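PDB 5N9X: adenylation domain from Streptomyces sp., which belongs to the ANL superfamily of AMP-binding enzymes, joining a large N-terminal part to a small C-terminal domain, and carries bound ATP and threonine. Local coordinates for residues 440-445 against 483-488; 452-457 against 520-525; 465-470 against 500-505. One frame throughout, in Å; residues are numbered along the deposited sequence.

Interaction 1 (440-445 against 483-488)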
# COMPACT_ATOMS: atom_id res chain seq x y z
N ALA A 440 19.31 3.80 8.37
CA ALA A 440 20.02 2.63 7.86
C ALA A 440 21.29 2.39 8.65
O ALA A 440 21.62 1.24 8.95
CB ALA A 440 20.35 2.80 6.38
N ALA A 441 22.00 3.46 9.01
CA ALA A 441 23.21 3.32 9.81
C ALA A 441 22.90 2.70 11.18
O ALA A 441 23.68 1.89 11.69
CB ALA A 441 23.91 4.67 9.98
N VAL A 442 21.78 3.08 11.79
CA VAL A 442 21.39 2.46 13.04
C VAL A 442 21.02 0.99 12.79
O VAL A 442 21.46 0.11 13.52
CB VAL A 442 20.21 3.23 13.71
CG1 VAL A 442 19.61 2.41 14.85
CG2 VAL A 442 20.69 4.59 14.23
N ARG A 443 20.27 0.73 11.73
CA ARG A 443 19.91 -0.65 11.36
C ARG A 443 21.12 -1.57 11.10
O ARG A 443 21.03 -2.79 11.26
CB ARG A 443 19.01 -0.63 10.12
CG ARG A 443 17.53 -0.62 10.44
CD ARG A 443 16.69 -0.75 9.18
NE ARG A 443 15.51 0.11 9.25
CZ ARG A 443 15.38 1.24 8.56
NH1 ARG A 443 16.35 1.63 7.74
NH2 ARG A 443 14.29 1.97 8.70
N THR A 444 22.25 -0.97 10.72
CA THR A 444 23.51 -1.69 10.52
C THR A 444 23.94 -2.47 11.77
O THR A 444 24.70 -3.43 11.68
CB THR A 444 24.62 -0.69 10.07
OG1 THR A 444 24.60 -0.58 8.64
CG2 THR A 444 25.98 -1.13 10.47
N HIS A 445 23.40 -2.12 12.93
CA HIS A 445 23.71 -2.90 14.13
C HIS A 445 22.98 -4.25 14.15
O HIS A 445 21.76 -4.30 14.16
CB HIS A 445 23.35 -2.11 15.39
CG HIS A 445 23.94 -2.67 16.65
ND1 HIS A 445 23.49 -3.84 17.22
CD2 HIS A 445 24.95 -2.23 17.42
CE1 HIS A 445 24.20 -4.09 18.31
NE2 HIS A 445 25.09 -3.13 18.45
N ARG A 483 23.62 2.93 24.68
CA ARG A 483 25.07 3.13 24.80
C ARG A 483 25.87 2.37 23.76
O ARG A 483 26.74 2.93 23.09
CB ARG A 483 25.50 2.72 26.20
CG ARG A 483 26.77 3.38 26.71
CD ARG A 483 27.15 2.78 28.04
NE ARG A 483 28.47 3.23 28.47
CZ ARG A 483 29.09 2.77 29.55
NH1 ARG A 483 28.49 1.86 30.31
NH2 ARG A 483 30.28 3.23 29.88
N ALA A 484 25.58 1.08 23.60
CA ALA A 484 26.25 0.26 22.59
C ALA A 484 25.91 0.76 21.19
O ALA A 484 26.76 0.78 20.30
CB ALA A 484 25.87 -1.20 22.75
N LEU A 485 24.66 1.16 21.00
CA LEU A 485 24.17 1.59 19.69
C LEU A 485 24.85 2.90 19.31
O LEU A 485 25.35 3.06 18.20
CB LEU A 485 22.65 1.73 19.72
CG LEU A 485 21.93 2.08 18.42
CD1 LEU A 485 22.16 1.00 17.40
CD2 LEU A 485 20.43 2.32 18.65
N ARG A 486 24.87 3.82 20.27
CA ARG A 486 25.50 5.12 20.13
C ARG A 486 26.99 4.96 19.78
O ARG A 486 27.49 5.61 18.87
CB ARG A 486 25.30 5.92 21.42
CG ARG A 486 26.00 7.24 21.54
CD ARG A 486 25.77 7.84 22.93
NE ARG A 486 24.37 8.21 23.19
CZ ARG A 486 23.82 9.37 22.83
NH1 ARG A 486 24.52 10.27 22.17
NH2 ARG A 486 22.55 9.61 23.12
N ALA A 487 27.67 4.08 20.51
CA ALA A 487 29.09 3.79 20.27
C ALA A 487 29.33 3.24 18.87
O ALA A 487 30.31 3.60 18.23
CB ALA A 487 29.60 2.79 21.30
N HIS A 488 28.44 2.37 18.41
CA HIS A 488 28.53 1.81 17.06
C HIS A 488 28.31 2.84 15.95
O HIS A 488 29.03 2.85 14.95
CB HIS A 488 27.53 0.67 16.88
CG HIS A 488 27.36 0.24 15.45
ND1 HIS A 488 28.29 -0.54 14.80
CD2 HIS A 488 26.38 0.49 14.55
CE1 HIS A 488 27.89 -0.76 13.56
NE2 HIS A 488 26.73 -0.14 13.39
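His-445 and His-488 meet in a T-shaped pair: the edge of the His-445 ring is turned to the face of His-488, with the planes at 87° and the centroids 5.4 Å apart. The touching atom is CD2 of His-445, which comes to 3.9 Å from CB and 4.0 Å from CG of His-488, near the root of that ring. The outer edge of His-488 runs on toward the other segment, where NE2 abuts the methyl CG2 of Thr-444 at 3.2 Å, a tight fit lying near the plane of the imidazole. Beside the histidines is an apolar patch. CD1 of Leu-485 reaches CG1 of Val-442 at 3.9 Å and also CB of His-445 at 3.9 Å, and the Val-442 and Leu-485 side chains cross at about a right angle. With CG anti to its backbone N (chi1 168°), His-488 extends from helix 482-492 toward the turn at Thr-444 and His-445. That turn is shaped by backbone bonds from Thr-444 N to Ala-440 O and from His-445 N to Val-442 O, while ND1 of His-445 has a weak hydrogen bond from Ala-447 N. Contact between the segments is thus a matter of ring and methyl packing. Further out, Val-489 adds to the packing on Val-442, and Pro-480 touches His-445. Leu-485 also packs on Val-448 and Tyr-502, so the junction of helices 435-443 and 482-492 lies against the sheet that includes strand 501-505.

Interaction 2 (452-457 against 520-525)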
# COMPACT_ATOMS: atom_id res chain seq x y z
N VAL A 452 13.59 4.47 13.53
CA VAL A 452 12.97 5.71 13.04
C VAL A 452 13.78 6.89 13.57
O VAL A 452 13.93 7.04 14.78
CB VAL A 452 11.51 5.84 13.48
CG1 VAL A 452 10.92 7.21 13.10
CG2 VAL A 452 10.69 4.71 12.92
N VAL A 453 14.31 7.72 12.67
CA VAL A 453 15.13 8.84 13.08
C VAL A 453 14.46 10.13 12.64
O VAL A 453 14.07 10.26 11.48
CB VAL A 453 16.56 8.78 12.48
CG1 VAL A 453 17.37 10.00 12.89
CG2 VAL A 453 17.27 7.50 12.90
N TRP A 454 14.30 11.08 13.56
CA TRP A 454 13.72 12.37 13.18
C TRP A 454 14.28 13.57 13.96
O TRP A 454 14.99 13.40 14.95
CB TRP A 454 12.19 12.33 13.32
CG TRP A 454 11.67 12.36 14.71
CD1 TRP A 454 11.06 13.42 15.35
CD2 TRP A 454 11.68 11.29 15.65
NE1 TRP A 454 10.69 13.05 16.62
CE2 TRP A 454 11.06 11.75 16.83
CE3 TRP A 454 12.16 9.97 15.60
CZ2 TRP A 454 10.91 10.95 17.96
CZ3 TRP A 454 12.02 9.17 16.72
CH2 TRP A 454 11.40 9.66 17.89
N VAL A 455 14.00 14.77 13.47
CA VAL A 455 14.28 15.97 14.25
C VAL A 455 13.13 16.19 15.23
O VAL A 455 11.97 16.23 14.84
CB VAL A 455 14.48 17.20 13.35
CG1 VAL A 455 14.79 18.45 14.20
CG2 VAL A 455 15.64 16.95 12.38
N HIS A 456 13.44 16.27 16.51
CA HIS A 456 12.38 16.48 17.50
C HIS A 456 12.47 17.86 18.12
O HIS A 456 13.54 18.28 18.55
CB HIS A 456 12.47 15.41 18.58
CG HIS A 456 11.26 15.34 19.45
ND1 HIS A 456 10.11 14.69 19.06
CD2 HIS A 456 11.04 15.80 20.70
CE1 HIS A 456 9.22 14.76 20.04
NE2 HIS A 456 9.76 15.43 21.04
N GLU A 457 11.34 18.56 18.19
CA GLU A 457 11.34 19.85 18.86
C GLU A 457 11.13 19.65 20.36
O GLU A 457 10.02 19.37 20.81
CB GLU A 457 10.27 20.77 18.28
CG GLU A 457 10.71 22.22 18.15
CD GLU A 457 9.54 23.19 18.02
OE1 GLU A 457 9.19 23.81 19.05
OE2 GLU A 457 8.98 23.35 16.90
N SER A 520 3.34 8.92 15.33
CA SER A 520 3.20 8.10 16.55
C SER A 520 4.50 7.83 17.31
O SER A 520 4.50 7.53 18.50
CB SER A 520 2.57 6.76 16.19
OG SER A 520 2.10 6.10 17.33
N VAL A 521 5.62 7.88 16.64
CA VAL A 521 6.84 7.58 17.36
C VAL A 521 7.25 8.85 18.11
O VAL A 521 7.59 8.80 19.29
CB VAL A 521 7.96 7.07 16.42
CG1 VAL A 521 9.28 7.10 17.12
CG2 VAL A 521 7.65 5.66 15.97
N ALA A 522 7.17 9.97 17.43
CA ALA A 522 7.48 11.27 18.04
C ALA A 522 6.61 11.56 19.27
O ALA A 522 7.10 12.13 20.23
CB ALA A 522 7.31 12.38 17.01
N ARG A 523 5.34 11.15 19.25
CA ARG A 523 4.48 11.39 20.40
C ARG A 523 4.79 10.48 21.60
O ARG A 523 4.70 10.92 22.75
CB ARG A 523 3.00 11.27 20.00
CG ARG A 523 2.52 12.42 19.13
CD ARG A 523 1.02 12.43 18.95
NE ARG A 523 0.64 12.38 17.54
CZ ARG A 523 0.10 11.32 16.94
NH1 ARG A 523 -0.11 10.21 17.63
NH2 ARG A 523 -0.21 11.37 15.65
N ALA A 524 5.16 9.23 21.32
CA ALA A 524 5.49 8.29 22.37
C ALA A 524 6.79 8.71 23.05
O ALA A 524 6.94 8.61 24.26
CB ALA A 524 5.61 6.88 21.80
N PHE A 525 7.72 9.17 22.23
CA PHE A 525 9.01 9.65 22.69
C PHE A 525 8.78 10.81 23.64
O PHE A 525 9.24 10.80 24.80
CB PHE A 525 9.86 10.08 21.49
CG PHE A 525 11.14 10.76 21.87
CD1 PHE A 525 11.19 12.15 21.99
CD2 PHE A 525 12.29 10.01 22.09
CE1 PHE A 525 12.37 12.79 22.34
CE2 PHE A 525 13.47 10.65 22.45
CZ PHE A 525 13.51 12.05 22.57
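Trp-454, with CG set between its backbone N and carbonyl carbon (chi1 74°), lays its indole along helix 518-528, where Phe-525, its own CG anti to the backbone N, comes forward to meet it. With His-456 they form an aromatic cluster in a helix-on-sheet packing of the C-terminal domain, helix 518-528 lying over one face of the three-stranded sheet, of which 450-457 is an outer strand. The axes of strand 452-457 and helix 520-525 come within 9.8 Å of each other. Trp-454 and Phe-525 make a T-shaped pair, the edge of the indole six-membered ring toward the phenyl face with planes at 85°. At the indole rim CZ2 lies 3.8 Å from CB of Phe-525. Phe-525 in turn directs its own edge at the face of His-456, planes at 70° and centroids 4.8 Å apart, with CD1 over the centre of the imidazole. Val-521 and Ala-522 fill the preceding turn of the helix: CG1 of Val-521 presses on CH2 of Trp-454 at 3.4 Å, and CB of Ala-522 is 3.5 Å from NE1. Val-521 also touches Val-452 and, on the adjoining strand, Ala-468. Within the strand the two rings are also tied to each other: NE1 of Trp-454 donates to ND1 of His-456, 3.0 Å away, satisfying the indole N-H in a buried setting. NE2 of His-456, hydrogen-bonded to OD2 of Asp-526, probably carries the proton, and the two bonds together would restrain the imidazole's rotation. The indole nitrogen itself sits close to the imidazole plane.

Interaction 3 (465-470 against 500-505)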
# COMPACT_ATOMS: atom_id res chain seq x y z
N LEU A 465 18.23 15.80 16.77
CA LEU A 465 18.15 14.46 16.20
C LEU A 465 17.85 13.37 17.23
O LEU A 465 18.57 13.22 18.23
CB LEU A 465 19.46 14.10 15.50
CG LEU A 465 19.45 14.07 13.98
CD1 LEU A 465 20.68 13.34 13.47
CD2 LEU A 465 18.18 13.42 13.50
N VAL A 466 16.81 12.60 16.96
CA VAL A 466 16.34 11.58 17.89
C VAL A 466 16.12 10.27 17.13
O VAL A 466 15.90 10.28 15.92
CB VAL A 466 15.05 12.07 18.61
CG1 VAL A 466 14.30 10.96 19.28
CG2 VAL A 466 15.41 13.13 19.62
N CYS A 467 16.26 9.14 17.83
CA CYS A 467 16.03 7.83 17.23
C CYS A 467 15.20 6.93 18.12
O CYS A 467 15.47 6.80 19.32
CB CYS A 467 17.36 7.14 16.93
SG CYS A 467 17.16 5.40 16.42
N ALA A 468 14.19 6.31 17.53
CA ALA A 468 13.58 5.14 18.16
C ALA A 468 13.98 3.89 17.36
O ALA A 468 14.16 3.93 16.13
CB ALA A 468 12.07 5.28 18.25
N TYR A 469 14.15 2.78 18.06
CA TYR A 469 14.59 1.56 17.40
C TYR A 469 14.09 0.32 18.15
O TYR A 469 13.78 0.38 19.34
CB TYR A 469 16.13 1.52 17.30
CG TYR A 469 16.77 1.33 18.66
CD1 TYR A 469 16.82 2.37 19.57
CD2 TYR A 469 17.28 0.09 19.04
CE1 TYR A 469 17.38 2.20 20.81
CE2 TYR A 469 17.84 -0.09 20.28
CZ TYR A 469 17.90 0.97 21.16
OH TYR A 469 18.47 0.79 22.40
N THR A 470 14.05 -0.81 17.46
CA THR A 470 13.58 -2.06 18.03
C THR A 470 14.64 -3.15 17.94
O THR A 470 15.52 -3.09 17.08
CB THR A 470 12.29 -2.54 17.33
OG1 THR A 470 12.47 -2.46 15.91
CG2 THR A 470 11.11 -1.64 17.72
N SER A 500 20.85 12.37 18.86
CA SER A 500 21.15 12.95 20.16
C SER A 500 20.54 12.16 21.30
O SER A 500 21.01 12.21 22.43
CB SER A 500 20.67 14.40 20.20
OG SER A 500 20.19 14.74 21.49
N GLN A 501 19.47 11.43 20.99
CA GLN A 501 18.75 10.66 22.00
C GLN A 501 18.21 9.38 21.36
O GLN A 501 17.77 9.40 20.21
CB GLN A 501 17.60 11.49 22.62
CG GLN A 501 17.15 11.03 24.03
CD GLN A 501 16.54 12.16 24.90
OE1 GLN A 501 16.94 13.33 24.80
NE2 GLN A 501 15.57 11.81 25.74
N TYR A 502 18.28 8.26 22.09
CA TYR A 502 17.81 6.96 21.58
C TYR A 502 16.71 6.46 22.47
O TYR A 502 16.82 6.58 23.69
CB TYR A 502 18.95 5.93 21.56
CG TYR A 502 20.00 6.22 20.53
CD1 TYR A 502 21.12 6.95 20.86
CD2 TYR A 502 19.88 5.74 19.23
CE1 TYR A 502 22.09 7.23 19.94
CE2 TYR A 502 20.86 6.01 18.29
CZ TYR A 502 21.96 6.75 18.65
OH TYR A 502 22.95 7.05 17.74
N LEU A 503 15.65 5.92 21.87
CA LEU A 503 14.57 5.29 22.63
C LEU A 503 14.35 3.86 22.14
O LEU A 503 14.01 3.63 20.98
CB LEU A 503 13.28 6.12 22.51
CG LEU A 503 11.95 5.54 23.00
CD1 LEU A 503 11.85 5.50 24.51
CD2 LEU A 503 10.77 6.33 22.44
N ALA A 504 14.55 2.90 23.03
CA ALA A 504 14.30 1.50 22.70
C ALA A 504 12.82 1.16 22.88
O ALA A 504 12.26 1.34 23.96
CB ALA A 504 15.17 0.58 23.54
N LEU A 505 12.19 0.67 21.82
CA LEU A 505 10.78 0.26 21.85
C LEU A 505 10.65 -1.25 21.61
O LEU A 505 11.47 -1.83 20.89
CB LEU A 505 9.99 1.05 20.81
CG LEU A 505 9.76 2.54 21.10
CD1 LEU A 505 9.11 3.25 19.91
CD2 LEU A 505 8.93 2.74 22.36
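Ser-500 opens the pairing with Leu-465: its backbone N faces Leu-465 O at a distance too short to be taken literally, and Gln-501 N reaches the same carbonyl only weakly. The Ser-500 hydroxyl is hydrogen-bonded to NH1 of Arg-464. Gln-501 O then accepts from Cys-467 N at 2.8 Å, and its CB lies alongside CG2 of Val-466, the two side chains pointing the same way. Tyr-502 is on the other face, where CD2 of its ring rests 3.7 Å from CB of Cys-467 and SG stands obliquely to the ring. Leu-503 bonds the neighbouring strand through both its N and its O, N to Cys-467 O at 2.7 Å and O from Tyr-469 N at 3.0 Å, so that it straddles Ala-468. At Ala-504 the ring of Tyr-469 folds back across the strand, CG lying between backbone N and carbonyl carbon (chi1 70°). The Ala-504 CA makes a CH-pi contact over that ring, 4.1 Å from its centroid, and CB meets the phenol OH at 3.5 Å. Leu-505 N bonds Tyr-469 O nearly straight, with CD1 against CB of Ala-468. Parallel pairing thus uses Cys-467 and Tyr-469 for both donor and acceptor, while the Tyr-469 hydroxyl gives its hydrogen to Pro-480 O, so its polar end is satisfied although the residue is buried.

How the interactions relate
From the N terminus, helix 435-443 supplies the first half of interaction 1, strand 450-457 that of interaction 2 and strand 463-470 that of interaction 3. Helix 482-492 then closes interaction 1, strand 501-505 closes interaction 3, and helix 518-528 closes interaction 2 last. Interaction 1 therefore crosses both others, whereas interaction 3 lies wholly within the span of interaction 2. The passage from strand 463-470 through helix 482-492 to strand 501-505 is a beta-alpha-beta crossover. Helices 435-443 and 482-492 gather on the Tyr-469 and Tyr-502 face of the three-stranded sheet, and helix 518-528 covers the Val-466 and Ala-468 face.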